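Local atomic coordinates of hypothetical protein, IPT/TIG domain protein (Bacteroides ovatus, PDB entry 4HW6), a protein that is of unknown function, but pairs an IPT/TIG domain with a six-bladed beta-propeller and probably serves as an auxiliary nutrient-binding, perhaps carbohydrate-binding, protein. Residues G336-I341 with H403-A408; D139-M144 with H424-I429; N275-W280 with Y288-G293; W324-G329 with T366-T371. All coordinates share one frame; numbering follows the deposited sequence.

Contact 1: G336-I341 with H403-A408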
loop_
_atom_site.group_PDB
_atom_site.type_symbol
_atom_site.label_atom_id
_atom_site.label_comp_id
_atom_site.label_asym_id
_atom_site.label_seq_id
_atom_site.Cartn_x
_atom_site.Cartn_y
_atom_site.Cartn_z
ATOM N N GLY A 336 12.501 -14.565 2.832
ATOM C CA GLY A 336 11.541 -14.611 1.739
ATOM C C GLY A 336 10.956 -13.292 1.329
ATOM O O GLY A 336 9.733 -13.165 1.210
ATOM N N PRO A 337 11.819 -12.299 1.049
ATOM C CA PRO A 337 11.297 -11.021 0.592
ATOM C C PRO A 337 10.612 -11.232 -0.752
ATOM O O PRO A 337 11.176 -11.863 -1.644
ATOM C CB PRO A 337 12.546 -10.169 0.433
ATOM C CG PRO A 337 13.657 -11.142 0.167
ATOM C CD PRO A 337 13.279 -12.331 1.034
ATOM N N ASN A 338 9.390 -10.747 -0.881
ATOM C CA ASN A 338 8.588 -10.968 -2.059
ATOM C C ASN A 338 8.352 -9.659 -2.809
ATOM O O ASN A 338 9.321 -9.156 -3.389
ATOM C CB ASN A 338 7.341 -11.805 -1.753
ATOM C CG ASN A 338 7.587 -13.289 -2.034
ATOM O OD1 ASN A 338 7.213 -13.782 -3.098
ATOM N ND2 ASN A 338 8.295 -13.982 -1.122
ATOM N N GLN A 339 7.149 -9.092 -2.824
ATOM C CA GLN A 339 6.951 -7.856 -3.551
ATOM C C GLN A 339 7.383 -6.656 -2.714
ATOM O O GLN A 339 7.289 -6.675 -1.482
ATOM C CB GLN A 339 5.490 -7.690 -3.969
ATOM C CG GLN A 339 5.277 -6.520 -4.890
ATOM C CD GLN A 339 3.901 -6.494 -5.544
ATOM O OE1 GLN A 339 2.948 -7.090 -5.041
ATOM N NE2 GLN A 339 3.796 -5.778 -6.679
ATOM N N GLY A 340 7.942 -5.663 -3.385
ATOM C CA GLY A 340 8.149 -4.362 -2.797
ATOM C C GLY A 340 7.728 -3.209 -3.667
ATOM O O GLY A 340 7.657 -3.331 -4.879
ATOM N N ILE A 341 7.499 -2.062 -3.030
ATOM C CA ILE A 341 7.100 -0.846 -3.721
ATOM C C ILE A 341 7.772 0.368 -3.111
ATOM O O ILE A 341 8.116 0.386 -1.936
ATOM C CB ILE A 341 5.577 -0.626 -3.658
ATOM C CG1 ILE A 341 5.086 -0.633 -2.184
ATOM C CG2 ILE A 341 4.863 -1.690 -4.488
ATOM C CD1 ILE A 341 3.665 -0.146 -2.035
ATOM N N HIS A 403 2.282 -15.317 5.763
ATOM C CA HIS A 403 2.842 -15.241 4.409
ATOM C C HIS A 403 2.363 -14.014 3.634
ATOM O O HIS A 403 1.806 -14.104 2.533
ATOM C CB HIS A 403 2.610 -16.554 3.664
ATOM C CG HIS A 403 3.392 -17.683 4.229
ATOM N ND1 HIS A 403 2.911 -18.971 4.278
ATOM C CD2 HIS A 403 4.639 -17.727 4.761
ATOM C CE1 HIS A 403 3.825 -19.757 4.830
ATOM N NE2 HIS A 403 4.889 -19.030 5.117
ATOM N N PRO A 404 2.603 -12.827 4.208
ATOM C CA PRO A 404 2.339 -11.644 3.426
ATOM C C PRO A 404 3.268 -11.620 2.227
ATOM O O PRO A 404 4.469 -11.814 2.398
ATOM C CB PRO A 404 2.666 -10.507 4.394
ATOM C CG PRO A 404 3.638 -11.067 5.359
ATOM C CD PRO A 404 3.361 -12.541 5.435
ATOM N N THR A 405 2.745 -11.351 1.035
ATOM C CA THR A 405 3.490 -11.562 -0.189
ATOM C C THR A 405 3.470 -10.383 -1.153
ATOM O O THR A 405 4.502 -9.976 -1.666
ATOM C CB THR A 405 2.960 -12.826 -0.893
ATOM O OG1 THR A 405 3.087 -13.937 0.008
ATOM C CG2 THR A 405 3.723 -13.131 -2.166
ATOM N N SER A 406 2.297 -9.831 -1.388
ATOM C CA SER A 406 2.104 -8.753 -2.305
ATOM C C SER A 406 1.762 -7.463 -1.558
ATOM O O SER A 406 1.269 -7.484 -0.409
ATOM C CB SER A 406 1.005 -9.145 -3.310
ATOM O OG SER A 406 -0.218 -9.428 -2.645
ATOM N N ILE A 407 2.052 -6.335 -2.193
ATOM C CA ILE A 407 1.868 -5.044 -1.584
ATOM C C ILE A 407 1.554 -3.984 -2.645
ATOM O O ILE A 407 2.103 -3.981 -3.751
ATOM C CB ILE A 407 3.081 -4.657 -0.695
ATOM C CG1 ILE A 407 2.835 -3.353 0.067
ATOM C CG2 ILE A 407 4.377 -4.606 -1.532
ATOM C CD1 ILE A 407 3.878 -3.076 1.153
ATOM N N ALA A 408 0.667 -3.069 -2.283
ATOM C CA ALA A 408 0.369 -1.888 -3.092
ATOM C C ALA A 408 0.097 -0.700 -2.173
ATOM O O ALA A 408 -0.335 -0.881 -1.022
ATOM C CB ALA A 408 -0.819 -2.156 -4.012
#
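The shortest polar bond between the two strands runs from Q339 N to T405 O, 3.0 Å long and within a few degrees of the carbonyl axis. A second bond comes from the side chain: Q339 OE1 accepts the backbone N of I407 at 3.1 Å, the donor standing well above the carbonyl plane. With CG anti to the backbone N (chi1 -172°) and the rest of the chain extended, the Q339 amide reaches along the neighbouring strand, and OE1 also rests 3.3 Å from S406 CB. Its other end, NE2, donates to M144 O, while S406 OG bonds to I141 O, so both side chains bond to the backbone of 139-144, S406 in its loop and Q339 on its strand. Replacing Q339 with an alanine would probably leave I407 N and M144 O without their mates and open a gap between the strands. Next to Q339 in the strand, N338 lies alongside T405, its OD1 3.7 Å from T405 CG2 and accepting from R143 NH1, and its ND2 turns back to G336 O. Further along, I341 CD1 meets I407 CG1 at 3.9 Å and lies over the backbone of A408. The axes of 337-341 and 404-408 run parallel, 8° apart, each the inner edge of its own sheet, as expected of the innermost strands of adjacent blades lining the centre of a beta-propeller.

Contact 2: D139-M144 with H424-I429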
loop_
_atom_site.group_PDB
_atom_site.type_symbol
_atom_site.label_atom_id
_atom_site.label_comp_id
_atom_site.label_asym_id
_atom_site.label_seq_id
_atom_site.Cartn_x
_atom_site.Cartn_y
_atom_site.Cartn_z
ATOM N N ASP A 139 -7.245 -17.436 -3.210
ATOM C CA ASP A 139 -6.280 -18.548 -3.205
ATOM C C ASP A 139 -4.835 -18.102 -3.145
ATOM O O ASP A 139 -4.038 -18.720 -2.456
ATOM C CB ASP A 139 -6.466 -19.467 -4.416
ATOM C CG ASP A 139 -7.664 -20.386 -4.292
ATOM O OD1 ASP A 139 -8.116 -20.715 -3.155
ATOM O OD2 ASP A 139 -8.147 -20.806 -5.362
ATOM N N ASN A 140 -4.472 -17.050 -3.874
ATOM C CA ASN A 140 -3.064 -16.673 -3.989
ATOM C C ASN A 140 -2.914 -15.241 -4.443
ATOM O O ASN A 140 -3.082 -14.932 -5.636
ATOM C CB ASN A 140 -2.367 -17.614 -4.975
ATOM C CG ASN A 140 -0.857 -17.461 -4.987
ATOM O OD1 ASN A 140 -0.299 -16.647 -4.262
ATOM N ND2 ASN A 140 -0.192 -18.276 -5.802
ATOM N N ILE A 141 -2.573 -14.366 -3.507
ATOM C CA ILE A 141 -2.434 -12.948 -3.818
ATOM C C ILE A 141 -0.930 -12.664 -4.048
ATOM O O ILE A 141 -0.217 -12.206 -3.161
ATOM C CB ILE A 141 -3.030 -12.063 -2.697
ATOM C CG1 ILE A 141 -4.420 -12.550 -2.255
ATOM C CG2 ILE A 141 -3.144 -10.622 -3.192
ATOM C CD1 ILE A 141 -4.844 -11.994 -0.893
ATOM N N TRP A 142 -0.457 -12.951 -5.252
ATOM C CA TRP A 142 0.960 -13.163 -5.478
ATOM C C TRP A 142 1.716 -11.859 -5.764
ATOM O O TRP A 142 2.747 -11.588 -5.152
ATOM C CB TRP A 142 1.147 -14.197 -6.608
ATOM C CG TRP A 142 2.575 -14.446 -6.964
ATOM C CD1 TRP A 142 3.174 -14.133 -8.144
ATOM C CD2 TRP A 142 3.576 -15.036 -6.142
ATOM N NE1 TRP A 142 4.500 -14.482 -8.104
ATOM C CE2 TRP A 142 4.779 -15.034 -6.885
ATOM C CE3 TRP A 142 3.579 -15.576 -4.856
ATOM C CZ2 TRP A 142 5.964 -15.557 -6.383
ATOM C CZ3 TRP A 142 4.765 -16.094 -4.356
ATOM C CH2 TRP A 142 5.942 -16.062 -5.112
ATOM N N ARG A 143 1.241 -11.081 -6.730
ATOM C CA ARG A 143 1.808 -9.765 -7.041
ATOM C C ARG A 143 0.675 -8.821 -7.430
ATOM O O ARG A 143 -0.154 -9.167 -8.285
ATOM C CB ARG A 143 2.783 -9.816 -8.221
ATOM C CG ARG A 143 4.001 -10.700 -8.037
ATOM C CD ARG A 143 4.985 -10.111 -7.043
ATOM N NE ARG A 143 6.179 -10.964 -6.897
ATOM C CZ ARG A 143 6.412 -11.842 -5.920
ATOM N NH1 ARG A 143 5.534 -12.072 -4.961
ATOM N NH2 ARG A 143 7.563 -12.510 -5.904
HETATM N N MSE A 144 0.659 -7.630 -6.823
HETATM C CA MSE A 144 -0.366 -6.608 -7.060
HETATM C C MSE A 144 0.142 -5.447 -7.886
HETATM O O MSE A 144 1.334 -5.097 -7.836
HETATM C CB MSE A 144 -0.796 -5.954 -5.733
HETATM C CG MSE A 144 -1.554 -6.778 -4.837
HETATM SE SE MSE A 144 -1.760 -5.765 -3.154
HETATM C CE MSE A 144 -3.042 -7.015 -2.436
ATOM N N HIS A 424 -5.603 -15.667 3.145
ATOM C CA HIS A 424 -6.515 -15.616 2.007
ATOM C C HIS A 424 -7.299 -14.326 1.950
ATOM O O HIS A 424 -8.407 -14.282 1.420
ATOM C CB HIS A 424 -7.374 -16.868 2.018
ATOM C CG HIS A 424 -6.540 -18.117 1.990
ATOM N ND1 HIS A 424 -5.868 -18.527 0.855
ATOM C CD2 HIS A 424 -6.204 -18.992 2.969
ATOM C CE1 HIS A 424 -5.153 -19.608 1.139
ATOM N NE2 HIS A 424 -5.340 -19.909 2.415
ATOM N N ARG A 425 -6.657 -13.261 2.432
ATOM C CA ARG A 425 -7.285 -11.964 2.544
ATOM C C ARG A 425 -6.362 -10.864 2.064
ATOM O O ARG A 425 -5.128 -10.981 2.181
ATOM C CB ARG A 425 -7.637 -11.688 4.007
ATOM C CG ARG A 425 -8.769 -12.530 4.587
ATOM C CD ARG A 425 -8.630 -12.470 6.089
ATOM N NE ARG A 425 -9.664 -13.142 6.850
ATOM C CZ ARG A 425 -9.525 -14.303 7.499
ATOM N NH1 ARG A 425 -8.414 -15.059 7.421
ATOM N NH2 ARG A 425 -10.566 -14.731 8.224
ATOM N N VAL A 426 -6.975 -9.779 1.590
ATOM C CA VAL A 426 -6.291 -8.497 1.447
ATOM C C VAL A 426 -6.431 -7.727 2.758
ATOM O O VAL A 426 -7.543 -7.417 3.210
ATOM C CB VAL A 426 -6.859 -7.646 0.292
ATOM C CG1 VAL A 426 -6.084 -6.343 0.175
ATOM C CG2 VAL A 426 -6.815 -8.412 -1.023
ATOM N N ARG A 427 -5.297 -7.416 3.359
ATOM C CA ARG A 427 -5.234 -6.641 4.584
ATOM C C ARG A 427 -4.960 -5.179 4.197
ATOM O O ARG A 427 -4.457 -4.891 3.102
ATOM C CB ARG A 427 -4.127 -7.155 5.498
ATOM C CG ARG A 427 -4.132 -8.652 5.784
ATOM C CD ARG A 427 -5.261 -9.087 6.692
ATOM N NE ARG A 427 -5.085 -8.707 8.093
ATOM C CZ ARG A 427 -4.203 -9.230 8.948
ATOM N NH1 ARG A 427 -3.409 -10.215 8.618
ATOM N NH2 ARG A 427 -4.159 -8.786 10.184
ATOM N N LYS A 428 -5.346 -4.269 5.074
ATOM C CA LYS A 428 -5.098 -2.841 4.880
ATOM C C LYS A 428 -4.265 -2.290 6.031
ATOM O O LYS A 428 -4.464 -2.666 7.185
ATOM C CB LYS A 428 -6.423 -2.116 4.769
ATOM C CG LYS A 428 -6.365 -0.603 4.596
ATOM C CD LYS A 428 -7.803 -0.122 4.367
ATOM C CE LYS A 428 -7.991 1.352 4.571
ATOM N NZ LYS A 428 -9.445 1.687 4.376
ATOM N N ILE A 429 -3.305 -1.424 5.706
ATOM C CA ILE A 429 -2.580 -0.669 6.738
ATOM C C ILE A 429 -2.903 0.805 6.522
ATOM O O ILE A 429 -2.628 1.354 5.458
ATOM C CB ILE A 429 -1.046 -0.894 6.702
ATOM C CG1 ILE A 429 -0.695 -2.386 6.823
ATOM C CG2 ILE A 429 -0.385 -0.082 7.823
ATOM C CD1 ILE A 429 0.796 -2.687 6.727
#
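Chi1 of -47° sets CG1 of I141 beside its backbone N, and chi2 of 162° extends the branch until CD1 sits 3.2 Å from R425 O. V426 has its CG1 anti to the backbone N, which puts CG2 near that same I141 CD1, at 4.1 Å, and CG1 in front of selenomethionine M144. This is an interface between two propeller blades: the loop leading into the inner edge strand 143-146, and M144 on that strand, face the sheet in which strand 425-431 pairs with the early strand 109-115, the "velcro" closure common in propellers. The side chains of I141 and V426 both touch W157 of strand 154-158. Where strand 425-431 begins, H424 and R425 form a G1 bulge opposite D420. The H424 imidazole stacks on W125, gives its ND1 to F138 O, and has D139 O in its ring plane, 3.8 Å from ND1. At the other end of the contact, M144, extended beyond CG, brings its methyl CE obliquely to within 4.1 Å of V426 CG1.

Contact 3: N275-W280 with Y288-G293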
loop_
_atom_site.group_PDB
_atom_site.type_symbol
_atom_site.label_atom_id
_atom_site.label_comp_id
_atom_site.label_asym_id
_atom_site.label_seq_id
_atom_site.Cartn_x
_atom_site.Cartn_y
_atom_site.Cartn_z
ATOM N N ASN A 275 13.598 -17.286 -7.826
ATOM C CA ASN A 275 12.635 -16.264 -8.143
ATOM C C ASN A 275 13.284 -14.912 -7.867
ATOM O O ASN A 275 13.970 -14.741 -6.843
ATOM C CB ASN A 275 11.394 -16.392 -7.244
ATOM C CG ASN A 275 10.415 -17.451 -7.710
ATOM O OD1 ASN A 275 10.668 -18.181 -8.662
ATOM N ND2 ASN A 275 9.287 -17.542 -7.022
ATOM N N PHE A 276 13.034 -13.948 -8.747
ATOM C CA PHE A 276 13.462 -12.573 -8.530
ATOM C C PHE A 276 12.273 -11.675 -8.803
ATOM O O PHE A 276 11.388 -12.026 -9.571
ATOM C CB PHE A 276 14.630 -12.200 -9.468
ATOM C CG PHE A 276 15.827 -13.082 -9.298
ATOM C CD1 PHE A 276 16.686 -12.897 -8.225
ATOM C CD2 PHE A 276 16.072 -14.136 -10.175
ATOM C CE1 PHE A 276 17.763 -13.749 -8.029
ATOM C CE2 PHE A 276 17.153 -14.966 -9.990
ATOM C CZ PHE A 276 18.009 -14.771 -8.915
ATOM N N HIS A 277 12.291 -10.506 -8.192
ATOM C CA HIS A 277 11.315 -9.465 -8.477
ATOM C C HIS A 277 12.074 -8.174 -8.604
ATOM O O HIS A 277 12.748 -7.745 -7.668
ATOM C CB HIS A 277 10.292 -9.353 -7.360
ATOM C CG HIS A 277 9.187 -8.393 -7.661
ATOM N ND1 HIS A 277 8.297 -8.585 -8.695
ATOM C CD2 HIS A 277 8.854 -7.214 -7.086
ATOM C CE1 HIS A 277 7.460 -7.562 -8.738
ATOM N NE2 HIS A 277 7.779 -6.715 -7.771
ATOM N N ILE A 278 11.941 -7.548 -9.763
ATOM C CA ILE A 278 12.641 -6.302 -10.069
ATOM C C ILE A 278 11.658 -5.147 -9.973
ATOM O O ILE A 278 10.541 -5.245 -10.462
ATOM C CB ILE A 278 13.282 -6.376 -11.462
ATOM C CG1 ILE A 278 14.352 -7.483 -11.502
ATOM C CG2 ILE A 278 13.962 -5.034 -11.822
ATOM C CD1 ILE A 278 14.875 -7.799 -12.891
ATOM N N VAL A 279 12.065 -4.072 -9.300
ATOM C CA VAL A 279 11.240 -2.881 -9.172
ATOM C C VAL A 279 12.089 -1.636 -9.462
ATOM O O VAL A 279 13.077 -1.372 -8.760
ATOM C CB VAL A 279 10.611 -2.722 -7.751
ATOM C CG1 VAL A 279 9.597 -1.596 -7.777
ATOM C CG2 VAL A 279 9.982 -4.026 -7.230
ATOM N N TRP A 280 11.700 -0.874 -10.481
ATOM C CA TRP A 280 12.370 0.376 -10.820
ATOM C C TRP A 280 12.086 1.454 -9.766
ATOM O O TRP A 280 10.943 1.650 -9.332
ATOM C CB TRP A 280 11.976 0.875 -12.224
ATOM C CG TRP A 280 12.632 0.096 -13.299
ATOM C CD1 TRP A 280 12.078 -0.907 -14.040
ATOM C CD2 TRP A 280 14.003 0.153 -13.650
ATOM N NE1 TRP A 280 13.014 -1.431 -14.906
ATOM C CE2 TRP A 280 14.219 -0.820 -14.656
ATOM C CE3 TRP A 280 15.079 0.939 -13.220
ATOM C CZ2 TRP A 280 15.468 -1.012 -15.241
ATOM C CZ3 TRP A 280 16.322 0.718 -13.781
ATOM C CH2 TRP A 280 16.499 -0.243 -14.790
ATOM N N TYR A 288 15.737 -2.034 -7.720
ATOM C CA TYR A 288 16.036 -3.137 -6.832
ATOM C C TYR A 288 15.738 -4.468 -7.499
ATOM O O TYR A 288 14.753 -4.618 -8.236
ATOM C CB TYR A 288 15.246 -3.048 -5.530
ATOM C CG TYR A 288 15.762 -2.045 -4.518
ATOM C CD1 TYR A 288 17.111 -1.916 -4.233
ATOM C CD2 TYR A 288 14.884 -1.234 -3.833
ATOM C CE1 TYR A 288 17.570 -0.979 -3.290
ATOM C CE2 TYR A 288 15.320 -0.304 -2.900
ATOM C CZ TYR A 288 16.656 -0.177 -2.630
ATOM O OH TYR A 288 17.110 0.752 -1.727
ATOM N N ILE A 289 16.595 -5.431 -7.215
ATOM C CA ILE A 289 16.380 -6.814 -7.520
ATOM C C ILE A 289 16.207 -7.573 -6.207
ATOM O O ILE A 289 17.175 -7.736 -5.419
ATOM C CB ILE A 289 17.568 -7.439 -8.278
ATOM C CG1 ILE A 289 18.034 -6.562 -9.447
ATOM C CG2 ILE A 289 17.201 -8.849 -8.755
ATOM C CD1 ILE A 289 19.404 -6.960 -9.965
ATOM N N ILE A 290 14.968 -7.983 -5.941
ATOM C CA ILE A 290 14.657 -8.769 -4.771
ATOM C C ILE A 290 14.946 -10.235 -5.055
ATOM O O ILE A 290 14.376 -10.795 -5.996
ATOM C CB ILE A 290 13.210 -8.589 -4.322
ATOM C CG1 ILE A 290 12.877 -7.092 -4.125
ATOM C CG2 ILE A 290 12.985 -9.358 -3.021
ATOM C CD1 ILE A 290 11.415 -6.836 -3.797
ATOM N N TYR A 291 15.872 -10.827 -4.295
ATOM C CA TYR A 291 16.210 -12.238 -4.433
ATOM C C TYR A 291 15.231 -12.972 -3.529
ATOM O O TYR A 291 15.478 -13.190 -2.345
ATOM C CB TYR A 291 17.655 -12.528 -4.007
ATOM C CG TYR A 291 18.759 -12.167 -4.963
ATOM C CD1 TYR A 291 18.716 -11.025 -5.765
ATOM C CD2 TYR A 291 19.891 -12.980 -5.056
ATOM C CE1 TYR A 291 19.750 -10.720 -6.648
ATOM C CE2 TYR A 291 20.938 -12.674 -5.915
ATOM C CZ TYR A 291 20.877 -11.531 -6.698
ATOM O OH TYR A 291 21.929 -11.247 -7.566
ATOM N N ASN A 292 14.064 -13.312 -4.077
ATOM C CA ASN A 292 12.993 -13.867 -3.263
ATOM C C ASN A 292 13.368 -15.142 -2.530
ATOM O O ASN A 292 12.942 -15.355 -1.411
ATOM C CB ASN A 292 11.726 -14.149 -4.105
ATOM C CG ASN A 292 11.315 -12.996 -4.997
ATOM O OD1 ASN A 292 11.163 -13.176 -6.199
ATOM N ND2 ASN A 292 11.112 -11.805 -4.418
ATOM N N GLY A 293 14.149 -16.000 -3.183
ATOM C CA GLY A 293 14.580 -17.246 -2.613
ATOM C C GLY A 293 15.904 -17.216 -1.877
ATOM O O GLY A 293 16.229 -18.200 -1.217
HETATM O O HOH W 1 16.157 -15.543 -5.221
HETATM O O HOH W 2 9.280 -13.177 -8.087
#
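Four sound backbone bonds join N275-W280 and Y288-G293, an antiparallel hairpin. H277 and I290 form one hydrogen-bonded pair, with I290 N to H277 O at 2.8 Å, and V279 and Y288 form the next. F276 CA and I278 CA, from the non-hydrogen-bonded pairs, make CH...O contacts with I290 O and Y288 O. A weaker bond from N292 N to N275 O extends the pairing past the last strand residue.

Aromatic and apolar packing gathers on the face bearing F276, I278, I289 and Y291. The F276 ring points its edge at the Y291 face in a T-shaped stack, centroids 4.8 Å apart and planes at 80°, with CE1 over the centre of the tyrosine ring. I289 CG2 sits between F276 CD1 and I278 CG1, 4.1 Å from the former. On the other face H277 and I290 lie side by side, the I290 methyl CD1 at the imidazole edge, 4.2 Å from CD2.

Water binds at the N275 end. One molecule donates to N275 O at 2.8 Å and accepts from G293 N at 2.9 Å; a second lies close to both F276 O and N292 OD1. N292 ND2 bonds to P337 O. The hairpin is thus polar along its backbone and apolar on the face of F276, I278 and I289, with the Y291 hydroxyl bonded to D270, while the asparagine beyond its last strand residue fastens it to the following blade.

Contact 4: W324-G329 with T366-T371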
loop_
_atom_site.group_PDB
_atom_site.type_symbol
_atom_site.label_atom_id
_atom_site.label_comp_id
_atom_site.label_asym_id
_atom_site.label_seq_id
_atom_site.Cartn_x
_atom_site.Cartn_y
_atom_site.Cartn_z
ATOM N N TRP A 324 15.114 -13.016 10.553
ATOM C CA TRP A 324 14.397 -11.780 10.833
ATOM C C TRP A 324 15.284 -10.948 11.746
ATOM O O TRP A 324 15.250 -11.075 12.971
ATOM C CB TRP A 324 13.029 -12.027 11.472
ATOM C CG TRP A 324 12.336 -10.729 11.770
ATOM C CD1 TRP A 324 11.884 -9.833 10.883
ATOM C CD2 TRP A 324 12.093 -10.188 13.057
ATOM N NE1 TRP A 324 11.336 -8.758 11.523
ATOM C CE2 TRP A 324 11.444 -8.953 12.870
ATOM C CE3 TRP A 324 12.347 -10.636 14.361
ATOM C CZ2 TRP A 324 11.060 -8.143 13.935
ATOM C CZ3 TRP A 324 11.951 -9.838 15.423
ATOM C CH2 TRP A 324 11.297 -8.609 15.196
ATOM N N VAL A 325 16.128 -10.122 11.135
ATOM C CA VAL A 325 17.047 -9.274 11.863
ATOM C C VAL A 325 17.010 -7.884 11.210
ATOM O O VAL A 325 17.383 -7.714 10.040
ATOM C CB VAL A 325 18.488 -9.833 11.867
ATOM C CG1 VAL A 325 19.413 -8.878 12.605
ATOM C CG2 VAL A 325 18.540 -11.234 12.482
ATOM N N ASP A 326 16.508 -6.902 11.956
ATOM C CA ASP A 326 16.568 -5.516 11.487
ATOM C C ASP A 326 17.989 -4.995 11.660
ATOM O O ASP A 326 18.732 -5.446 12.548
ATOM C CB ASP A 326 15.561 -4.630 12.219
ATOM C CG ASP A 326 14.104 -4.948 11.867
ATOM O OD1 ASP A 326 13.816 -5.454 10.786
ATOM O OD2 ASP A 326 13.222 -4.632 12.683
ATOM N N GLY A 327 18.387 -4.039 10.823
ATOM C CA GLY A 327 19.688 -3.415 10.972
ATOM C C GLY A 327 20.156 -2.796 9.673
ATOM O O GLY A 327 19.364 -2.537 8.759
HETATM N N MSE A 328 21.459 -2.572 9.593
HETATM C CA MSE A 328 22.025 -1.762 8.540
HETATM C C MSE A 328 22.531 -2.683 7.445
HETATM O O MSE A 328 23.372 -3.539 7.700
HETATM C CB MSE A 328 23.170 -0.914 9.094
HETATM C CG MSE A 328 23.771 -0.024 8.082
HETATM SE SE MSE A 328 22.461 1.334 7.431
HETATM C CE MSE A 328 21.985 1.847 8.976
ATOM N N GLY A 329 22.007 -2.505 6.237
ATOM C CA GLY A 329 22.516 -3.191 5.056
ATOM C C GLY A 329 22.691 -4.693 5.218
ATOM O O GLY A 329 21.752 -5.412 5.549
ATOM N N THR A 366 6.211 -10.359 7.903
ATOM C CA THR A 366 6.238 -8.933 8.152
ATOM C C THR A 366 6.170 -8.101 6.877
ATOM O O THR A 366 6.456 -8.571 5.755
ATOM C CB THR A 366 7.514 -8.533 8.930
ATOM O OG1 THR A 366 8.677 -8.964 8.198
ATOM C CG2 THR A 366 7.529 -9.158 10.320
ATOM N N VAL A 367 5.789 -6.850 7.066
ATOM C CA VAL A 367 6.039 -5.795 6.113
ATOM C C VAL A 367 7.238 -5.016 6.665
ATOM O O VAL A 367 7.253 -4.633 7.846
ATOM C CB VAL A 367 4.817 -4.872 5.937
ATOM C CG1 VAL A 367 5.143 -3.735 4.960
ATOM C CG2 VAL A 367 3.591 -5.673 5.437
ATOM N N ARG A 368 8.255 -4.821 5.826
ATOM C CA ARG A 368 9.516 -4.210 6.241
ATOM C C ARG A 368 9.799 -3.016 5.357
ATOM O O ARG A 368 9.154 -2.846 4.318
ATOM C CB ARG A 368 10.652 -5.251 6.248
ATOM C CG ARG A 368 10.308 -6.404 7.189
ATOM C CD ARG A 368 11.345 -7.500 7.290
ATOM N NE ARG A 368 12.443 -7.102 8.156
ATOM C CZ ARG A 368 13.544 -7.832 8.290
ATOM N NH1 ARG A 368 13.645 -8.991 7.654
ATOM N NH2 ARG A 368 14.524 -7.439 9.066
ATOM N N VAL A 369 10.757 -2.184 5.778
ATOM C CA VAL A 369 11.126 -0.994 5.021
ATOM C C VAL A 369 12.613 -0.981 4.832
ATOM O O VAL A 369 13.355 -1.206 5.795
ATOM C CB VAL A 369 10.699 0.287 5.738
ATOM C CG1 VAL A 369 10.963 1.497 4.849
ATOM C CG2 VAL A 369 9.235 0.226 6.105
ATOM N N LEU A 370 13.040 -0.726 3.596
ATOM C CA LEU A 370 14.444 -0.475 3.268
ATOM C C LEU A 370 14.574 1.008 2.934
ATOM O O LEU A 370 13.936 1.501 1.998
ATOM C CB LEU A 370 14.850 -1.349 2.077
ATOM C CG LEU A 370 16.262 -1.127 1.503
ATOM C CD1 LEU A 370 17.353 -1.341 2.554
ATOM C CD2 LEU A 370 16.453 -2.070 0.324
ATOM N N THR A 371 15.394 1.716 3.695
ATOM C CA THR A 371 15.572 3.149 3.496
ATOM C C THR A 371 16.730 3.404 2.551
ATOM O O THR A 371 17.511 2.485 2.267
ATOM C CB THR A 371 15.820 3.859 4.827
ATOM O OG1 THR A 371 17.118 3.483 5.337
ATOM C CG2 THR A 371 14.744 3.466 5.828
#
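A salt bridge between D326 and R368, flanked by the W324 indole, ties the loop leading into the outer edge strand 327-328 of a blade to its middle strand, passing beside the intervening strand 375-380. R368 NH2 donates to D326 OD1 at 2.7 Å in a fairly straight bond; it meets that oxygen on the anti side, 25° out of the carboxylate plane. The same NH2 makes a weak bond to V325 O, 3.0 Å away, lying in the guanidinium plane. A bend at chi3 (79°) turns the head group back toward the loop, where W324 CD1 stands over the centre of its face, 3.7 Å from CZ, though the two planes are 53° apart and do not stack. In this five-stranded antiparallel sheet, a blade of the beta-propeller, 327-328 is a short strand added outside 375-380 and 337-344 forms the inner edge. T378 of strand 375-380 links the same groups: its OG1 bonds to D326 OD1 and to W324 NE1. The other terminal nitrogen of R368, NH1, makes a salt bridge with D361 and a hydrogen bond to R333 O. A methionine in place of R368 would probably leave the carboxylates of D326 and D361 without their shared positive mate and V325 O without its weak donor. Two residues before R368, T366 CG2 lies 4.0 Å from W324 NE1, the two side chains crossing at about a right angle.

Going along the chain from the N terminus, 139-144 comes first and waits 280 residues for 424-429, so contact 2 closes the widest loop, and the other three contacts nest inside it. Contact 3 is a local hairpin, complete before the others within that loop open. Contact 4 then opens at 324-329, followed at once by 336-341 of contact 1; 366-371 ends contact 4 before 403-408 ends contact 1, so the two cross. Contact 4 stays within one blade, and contact 3 within another, whereas contacts 1 and 2 join neighbouring blades. Contact 1 touches all three others, lying between the first-blade strand at M144 and the hairpin at N292.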